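PDB 4JGW: Ral guanine nucleotide dissociation stimulator-like 2 from Mus musculus, which probably acts as a guanine nucleotide exchange factor for small G proteins and associates in vitro with the GTP-bound forms of Rap1A and H-Ras. Local coordinates for residues F394-D407 with K418-L432. Residues are numbered along the deposited sequence; the frame is centred on the assembly and turned at random.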
loop_
_atom_site.group_PDB
_atom_site.type_symbol
_atom_site.label_atom_id
_atom_site.label_comp_id
_atom_site.label_asym_id
_atom_site.label_seq_id
_atom_site.Cartn_x
_atom_site.Cartn_y
_atom_site.Cartn_z
ATOM N N PHE A 394 -3.682 2.349 6.587
ATOM C CA PHE A 394 -3.925 2.712 5.192
ATOM C C PHE A 394 -5.110 1.939 4.620
ATOM O O PHE A 394 -5.880 2.474 3.819
ATOM C CB PHE A 394 -2.672 2.477 4.340
ATOM C CG PHE A 394 -1.555 3.439 4.631
ATOM C CD1 PHE A 394 -0.617 3.161 5.621
ATOM C CD2 PHE A 394 -1.445 4.631 3.920
ATOM C CE1 PHE A 394 0.412 4.052 5.896
ATOM C CE2 PHE A 394 -0.418 5.529 4.188
ATOM C CZ PHE A 394 0.513 5.238 5.177
ATOM N N LEU A 395 -5.251 0.682 5.037
ATOM C CA LEU A 395 -6.383 -0.142 4.621
ATOM C C LEU A 395 -7.698 0.413 5.170
ATOM O O LEU A 395 -8.719 0.388 4.482
ATOM C CB LEU A 395 -6.188 -1.603 5.044
ATOM C CG LEU A 395 -4.983 -2.356 4.466
ATOM C CD1 LEU A 395 -4.832 -3.709 5.138
ATOM C CD2 LEU A 395 -5.082 -2.519 2.951
ATOM N N LYS A 396 -7.653 0.936 6.395
ATOM C CA LYS A 396 -8.822 1.526 7.041
ATOM C C LYS A 396 -9.240 2.843 6.380
ATOM O O LYS A 396 -10.422 3.044 6.086
ATOM C CB LYS A 396 -8.571 1.747 8.537
ATOM C CG LYS A 396 -9.826 1.609 9.384
ATOM C CD LYS A 396 -9.937 2.701 10.437
ATOM C CE LYS A 396 -11.284 2.617 11.154
ATOM N NZ LYS A 396 -11.699 3.917 11.745
ATOM N N ASP A 397 -8.273 3.731 6.151
ATOM C CA ASP A 397 -8.533 5.006 5.479
ATOM C C ASP A 397 -9.150 4.803 4.097
ATOM O O ASP A 397 -10.057 5.540 3.700
ATOM C CB ASP A 397 -7.252 5.840 5.365
ATOM C CG ASP A 397 -6.747 6.330 6.711
ATOM O OD1 ASP A 397 -7.567 6.516 7.637
ATOM O OD2 ASP A 397 -5.522 6.533 6.841
ATOM N N LEU A 398 -8.660 3.793 3.380
ATOM C CA LEU A 398 -9.162 3.466 2.049
ATOM C C LEU A 398 -10.551 2.827 2.074
ATOM O O LEU A 398 -11.308 2.952 1.109
ATOM C CB LEU A 398 -8.159 2.599 1.283
ATOM C CG LEU A 398 -6.961 3.377 0.716
ATOM C CD1 LEU A 398 -5.793 2.451 0.412
ATOM C CD2 LEU A 398 -7.346 4.183 -0.523
ATOM N N VAL A 399 -10.879 2.151 3.174
ATOM C CA VAL A 399 -12.233 1.635 3.385
ATOM C C VAL A 399 -13.196 2.781 3.728
ATOM O O VAL A 399 -14.307 2.830 3.194
ATOM C CB VAL A 399 -12.276 0.491 4.447
ATOM C CG1 VAL A 399 -13.700 0.206 4.899
ATOM C CG2 VAL A 399 -11.658 -0.782 3.888
ATOM N N MET A 400 -12.760 3.700 4.596
ATOM C CA MET A 400 -13.534 4.909 4.925
ATOM C C MET A 400 -13.879 5.694 3.665
ATOM O O MET A 400 -15.031 6.074 3.457
ATOM C CB MET A 400 -12.770 5.845 5.873
ATOM C CG MET A 400 -12.542 5.374 7.307
ATOM S SD MET A 400 -13.887 4.454 8.077
ATOM C CE MET A 400 -13.178 2.814 7.964
ATOM N N LEU A 401 -12.863 5.931 2.836
ATOM C CA LEU A 401 -13.001 6.726 1.619
ATOM C C LEU A 401 -13.938 6.068 0.607
ATOM O O LEU A 401 -14.750 6.746 -0.026
ATOM C CB LEU A 401 -11.621 6.975 0.998
ATOM C CG LEU A 401 -11.478 7.879 -0.228
ATOM C CD1 LEU A 401 -11.942 9.309 0.054
ATOM C CD2 LEU A 401 -10.029 7.867 -0.683
ATOM N N ASP A 402 -13.820 4.747 0.468
ATOM C CA ASP A 402 -14.679 3.977 -0.428
ATOM C C ASP A 402 -16.149 4.034 -0.001
ATOM O O ASP A 402 -17.039 4.145 -0.844
ATOM C CB ASP A 402 -14.202 2.525 -0.523
ATOM C CG ASP A 402 -15.037 1.694 -1.482
ATOM O OD1 ASP A 402 -15.259 2.140 -2.629
ATOM O OD2 ASP A 402 -15.467 0.590 -1.089
ATOM N N ALA A 403 -16.390 3.959 1.307
ATOM C CA ALA A 403 -17.742 4.059 1.862
ATOM C C ALA A 403 -18.318 5.472 1.735
ATOM O O ALA A 403 -19.516 5.641 1.500
ATOM C CB ALA A 403 -17.754 3.608 3.318
ATOM N N ALA A 404 -17.456 6.475 1.880
ATOM C CA ALA A 404 -17.881 7.875 1.881
ATOM C C ALA A 404 -18.154 8.439 0.486
ATOM O O ALA A 404 -19.013 9.308 0.323
ATOM C CB ALA A 404 -16.858 8.740 2.612
ATOM N N SER A 405 -17.426 7.943 -0.511
ATOM C CA SER A 405 -17.499 8.487 -1.865
ATOM C C SER A 405 -18.172 7.530 -2.843
ATOM O O SER A 405 -17.955 6.318 -2.792
ATOM C CB SER A 405 -16.101 8.852 -2.368
ATOM O OG SER A 405 -15.456 9.747 -1.479
ATOM N N LYS A 406 -18.981 8.095 -3.735
ATOM C CA LYS A 406 -19.706 7.322 -4.742
ATOM C C LYS A 406 -18.793 6.951 -5.906
ATOM O O LYS A 406 -17.948 7.749 -6.317
ATOM C CB LYS A 406 -20.912 8.117 -5.258
ATOM C CG LYS A 406 -21.928 8.491 -4.184
ATOM C CD LYS A 406 -22.975 9.461 -4.713
ATOM C CE LYS A 406 -24.024 9.762 -3.653
ATOM N NZ LYS A 406 -25.051 10.727 -4.133
ATOM N N ASP A 407 -18.966 5.736 -6.423
ATOM C CA ASP A 407 -18.224 5.271 -7.591
ATOM C C ASP A 407 -18.645 6.044 -8.836
ATOM O O ASP A 407 -17.805 6.572 -9.568
ATOM C CB ASP A 407 -18.447 3.770 -7.810
ATOM C CG ASP A 407 -17.715 2.907 -6.795
ATOM O OD1 ASP A 407 -16.775 3.402 -6.133
ATOM O OD2 ASP A 407 -18.079 1.719 -6.664
ATOM N N LYS A 418 -13.138 10.800 -6.414
ATOM C CA LYS A 418 -12.873 9.648 -5.551
ATOM C C LYS A 418 -11.498 9.044 -5.843
ATOM O O LYS A 418 -10.751 8.715 -4.920
ATOM C CB LYS A 418 -13.970 8.586 -5.727
ATOM C CG LYS A 418 -13.768 7.328 -4.891
ATOM C CD LYS A 418 -14.987 6.419 -4.924
ATOM C CE LYS A 418 -14.789 5.231 -3.991
ATOM N NZ LYS A 418 -16.053 4.493 -3.726
ATOM N N ARG A 419 -11.176 8.918 -7.128
ATOM C CA ARG A 419 -9.929 8.287 -7.570
ATOM C C ARG A 419 -8.695 9.138 -7.269
ATOM O O ARG A 419 -7.609 8.602 -7.035
ATOM C CB ARG A 419 -9.993 7.932 -9.061
ATOM C CG ARG A 419 -11.208 7.096 -9.468
ATOM C CD ARG A 419 -11.336 5.830 -8.629
ATOM N NE ARG A 419 -12.667 5.234 -8.724
ATOM C CZ ARG A 419 -13.119 4.264 -7.933
ATOM N NH1 ARG A 419 -12.354 3.768 -6.968
ATOM N NH2 ARG A 419 -14.343 3.788 -8.102
ATOM N N ARG A 420 -8.870 10.461 -7.279
ATOM C CA ARG A 420 -7.800 11.392 -6.919
ATOM C C ARG A 420 -7.459 11.273 -5.442
ATOM O O ARG A 420 -6.283 11.268 -5.066
ATOM C CB ARG A 420 -8.205 12.834 -7.236
ATOM C CG ARG A 420 -8.176 13.178 -8.707
ATOM C CD ARG A 420 -8.539 14.635 -8.951
ATOM N NE ARG A 420 -8.909 14.829 -10.348
ATOM C CZ ARG A 420 -8.065 15.158 -11.318
ATOM N NH1 ARG A 420 -6.777 15.365 -11.053
ATOM N NH2 ARG A 420 -8.515 15.286 -12.558
ATOM N N LYS A 421 -8.501 11.187 -4.614
ATOM C CA LYS A 421 -8.360 11.036 -3.170
ATOM C C LYS A 421 -7.731 9.688 -2.829
ATOM O O LYS A 421 -6.971 9.573 -1.866
ATOM C CB LYS A 421 -9.719 11.176 -2.480
ATOM C CG LYS A 421 -10.373 12.541 -2.647
ATOM C CD LYS A 421 -11.719 12.598 -1.942
ATOM C CE LYS A 421 -12.487 13.858 -2.324
ATOM N NZ LYS A 421 -13.700 14.038 -1.479
ATOM N N GLU A 422 -8.048 8.676 -3.633
ATOM C CA GLU A 422 -7.428 7.364 -3.505
ATOM C C GLU A 422 -5.946 7.413 -3.879
ATOM O O GLU A 422 -5.104 6.896 -3.142
ATOM C CB GLU A 422 -8.179 6.325 -4.342
ATOM C CG GLU A 422 -9.464 5.843 -3.675
ATOM C CD GLU A 422 -10.275 4.893 -4.532
ATOM O OE1 GLU A 422 -10.153 4.937 -5.771
ATOM O OE2 GLU A 422 -11.045 4.097 -3.959
ATOM N N PHE A 423 -5.634 8.054 -5.004
ATOM C CA PHE A 423 -4.245 8.214 -5.439
ATOM C C PHE A 423 -3.393 8.965 -4.413
ATOM O O PHE A 423 -2.242 8.608 -4.193
ATOM C CB PHE A 423 -4.157 8.888 -6.816
ATOM C CG PHE A 423 -2.740 9.086 -7.306
ATOM C CD1 PHE A 423 -1.985 8.005 -7.759
ATOM C CD2 PHE A 423 -2.161 10.352 -7.304
ATOM C CE1 PHE A 423 -0.680 8.185 -8.203
ATOM C CE2 PHE A 423 -0.856 10.547 -7.753
ATOM C CZ PHE A 423 -0.111 9.462 -8.201
ATOM N N ALA A 424 -3.965 9.993 -3.786
ATOM C CA ALA A 424 -3.284 10.740 -2.725
ATOM C C ALA A 424 -2.724 9.801 -1.656
ATOM O O ALA A 424 -1.554 9.904 -1.279
ATOM C CB ALA A 424 -4.228 11.772 -2.096
ATOM N N ILE A 425 -3.567 8.883 -1.184
ATOM C CA ILE A 425 -3.175 7.883 -0.191
ATOM C C ILE A 425 -2.158 6.905 -0.779
ATOM O O ILE A 425 -1.193 6.532 -0.113
ATOM C CB ILE A 425 -4.409 7.125 0.367
ATOM C CG1 ILE A 425 -5.295 8.076 1.178
ATOM C CG2 ILE A 425 -3.982 5.930 1.228
ATOM C CD1 ILE A 425 -6.766 7.665 1.231
ATOM N N LEU A 426 -2.377 6.506 -2.031
ATOM C CA LEU A 426 -1.475 5.584 -2.717
ATOM C C LEU A 426 -0.075 6.171 -2.894
ATOM O O LEU A 426 0.918 5.450 -2.767
ATOM C CB LEU A 426 -2.046 5.147 -4.072
ATOM C CG LEU A 426 -3.347 4.335 -4.141
ATOM C CD1 LEU A 426 -3.540 3.775 -5.543
ATOM C CD2 LEU A 426 -3.397 3.209 -3.107
ATOM N N SER A 427 -0.002 7.473 -3.173
ATOM C CA SER A 427 1.281 8.156 -3.355
ATOM C C SER A 427 2.073 8.240 -2.048
ATOM O O SER A 427 3.303 8.241 -2.068
ATOM C CB SER A 427 1.094 9.546 -3.976
ATOM O OG SER A 427 0.429 10.431 -3.090
ATOM N N GLU A 428 1.361 8.310 -0.923
ATOM C CA GLU A 428 1.978 8.229 0.404
ATOM C C GLU A 428 2.657 6.875 0.587
ATOM O O GLU A 428 3.770 6.792 1.106
ATOM C CB GLU A 428 0.938 8.424 1.509
ATOM C CG GLU A 428 0.345 9.821 1.610
ATOM C CD GLU A 428 -0.815 9.895 2.597
ATOM O OE1 GLU A 428 -0.766 9.205 3.642
ATOM O OE2 GLU A 428 -1.779 10.646 2.327
ATOM N N LEU A 429 1.974 5.822 0.147
ATOM C CA LEU A 429 2.487 4.460 0.211
ATOM C C LEU A 429 3.713 4.308 -0.698
ATOM O O LEU A 429 4.697 3.667 -0.320
ATOM C CB LEU A 429 1.377 3.478 -0.186
ATOM C CG LEU A 429 0.980 2.280 0.693
ATOM C CD1 LEU A 429 1.104 2.543 2.193
ATOM C CD2 LEU A 429 -0.444 1.848 0.353
ATOM N N LEU A 430 3.652 4.921 -1.882
ATOM C CA LEU A 430 4.776 4.932 -2.826
ATOM C C LEU A 430 6.016 5.626 -2.258
ATOM O O LEU A 430 7.133 5.148 -2.442
ATOM C CB LEU A 430 4.381 5.592 -4.151
ATOM C CG LEU A 430 3.489 4.831 -5.132
ATOM C CD1 LEU A 430 2.959 5.780 -6.194
ATOM C CD2 LEU A 430 4.236 3.666 -5.779
ATOM N N ARG A 431 5.811 6.747 -1.568
ATOM C CA ARG A 431 6.922 7.478 -0.957
ATOM C C ARG A 431 7.491 6.742 0.261
ATOM O O ARG A 431 8.664 6.898 0.591
ATOM C CB ARG A 431 6.513 8.915 -0.595
ATOM C CG ARG A 431 6.054 9.102 0.837
ATOM C CD ARG A 431 5.843 10.566 1.191
ATOM N NE ARG A 431 6.075 10.808 2.615
ATOM C CZ ARG A 431 5.189 10.583 3.584
ATOM N NH1 ARG A 431 3.981 10.100 3.307
ATOM N NH2 ARG A 431 5.516 10.842 4.843
ATOM N N LEU A 432 6.657 5.947 0.929
ATOM C CA LEU A 432 7.124 5.133 2.047
ATOM C C LEU A 432 7.896 3.916 1.542
ATOM O O LEU A 432 8.783 3.409 2.230
ATOM C CB LEU A 432 5.963 4.716 2.958
ATOM C CG LEU A 432 5.364 5.815 3.847
ATOM C CD1 LEU A 432 4.011 5.388 4.379
ATOM C CD2 LEU A 432 6.299 6.206 4.993
HETATM O O HOH W 1 -10.507 3.252 -1.451
#
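Phe394 and Leu401 plug into helix 416-436 as knobs into holes, pairing two antiparallel helices as the helical hairpin of the Ras-GEF (CDC25-homology) domain, with segment axes 10.5 Å apart at 175°. The Phe394 ring sits among Ile425, Glu428, Leu429 and Leu432. Leu429 CD1 makes a CH-pi contact over one face, 3.6 Å from the Phe394 ring centroid, while Ile425 CG2 meets the ring edge in its plane. Leu429 and Leu432 also touch Phe218 of helix 203-219, which packs against helix 416-436 here. Near the end of helix 392-404, Leu401 CD2 lies against the backbone between Lys421 and Glu422 and 3.8 Å from Ile425 CD1; Leu398 CD2 abuts the same methyl.

A salt-bridge network of Asp402, Asp407, Lys418, Arg419 and Glu422 closes the end where helix 392-404 gives way to loop at Ser405. Lys418 is extended, with CG anti to its backbone N (chi1 179°), and its NZ is shared among four oxygens: Asp402 O, Ser405 O and, as salt bridges, Asp402 OD1 and Asp407 OD1, these two each 2.7 Å from NZ. Arg419 NH2 adds a weak salt-bridge contact to the same Asp407 OD1, while its NH1 is bound by Glu422 OE1 (2.8 Å) of its own helix. Separately, a water bridges the helices, donating to Leu398 O and to Glu422 OE2, each 2.7 Å from the water oxygen.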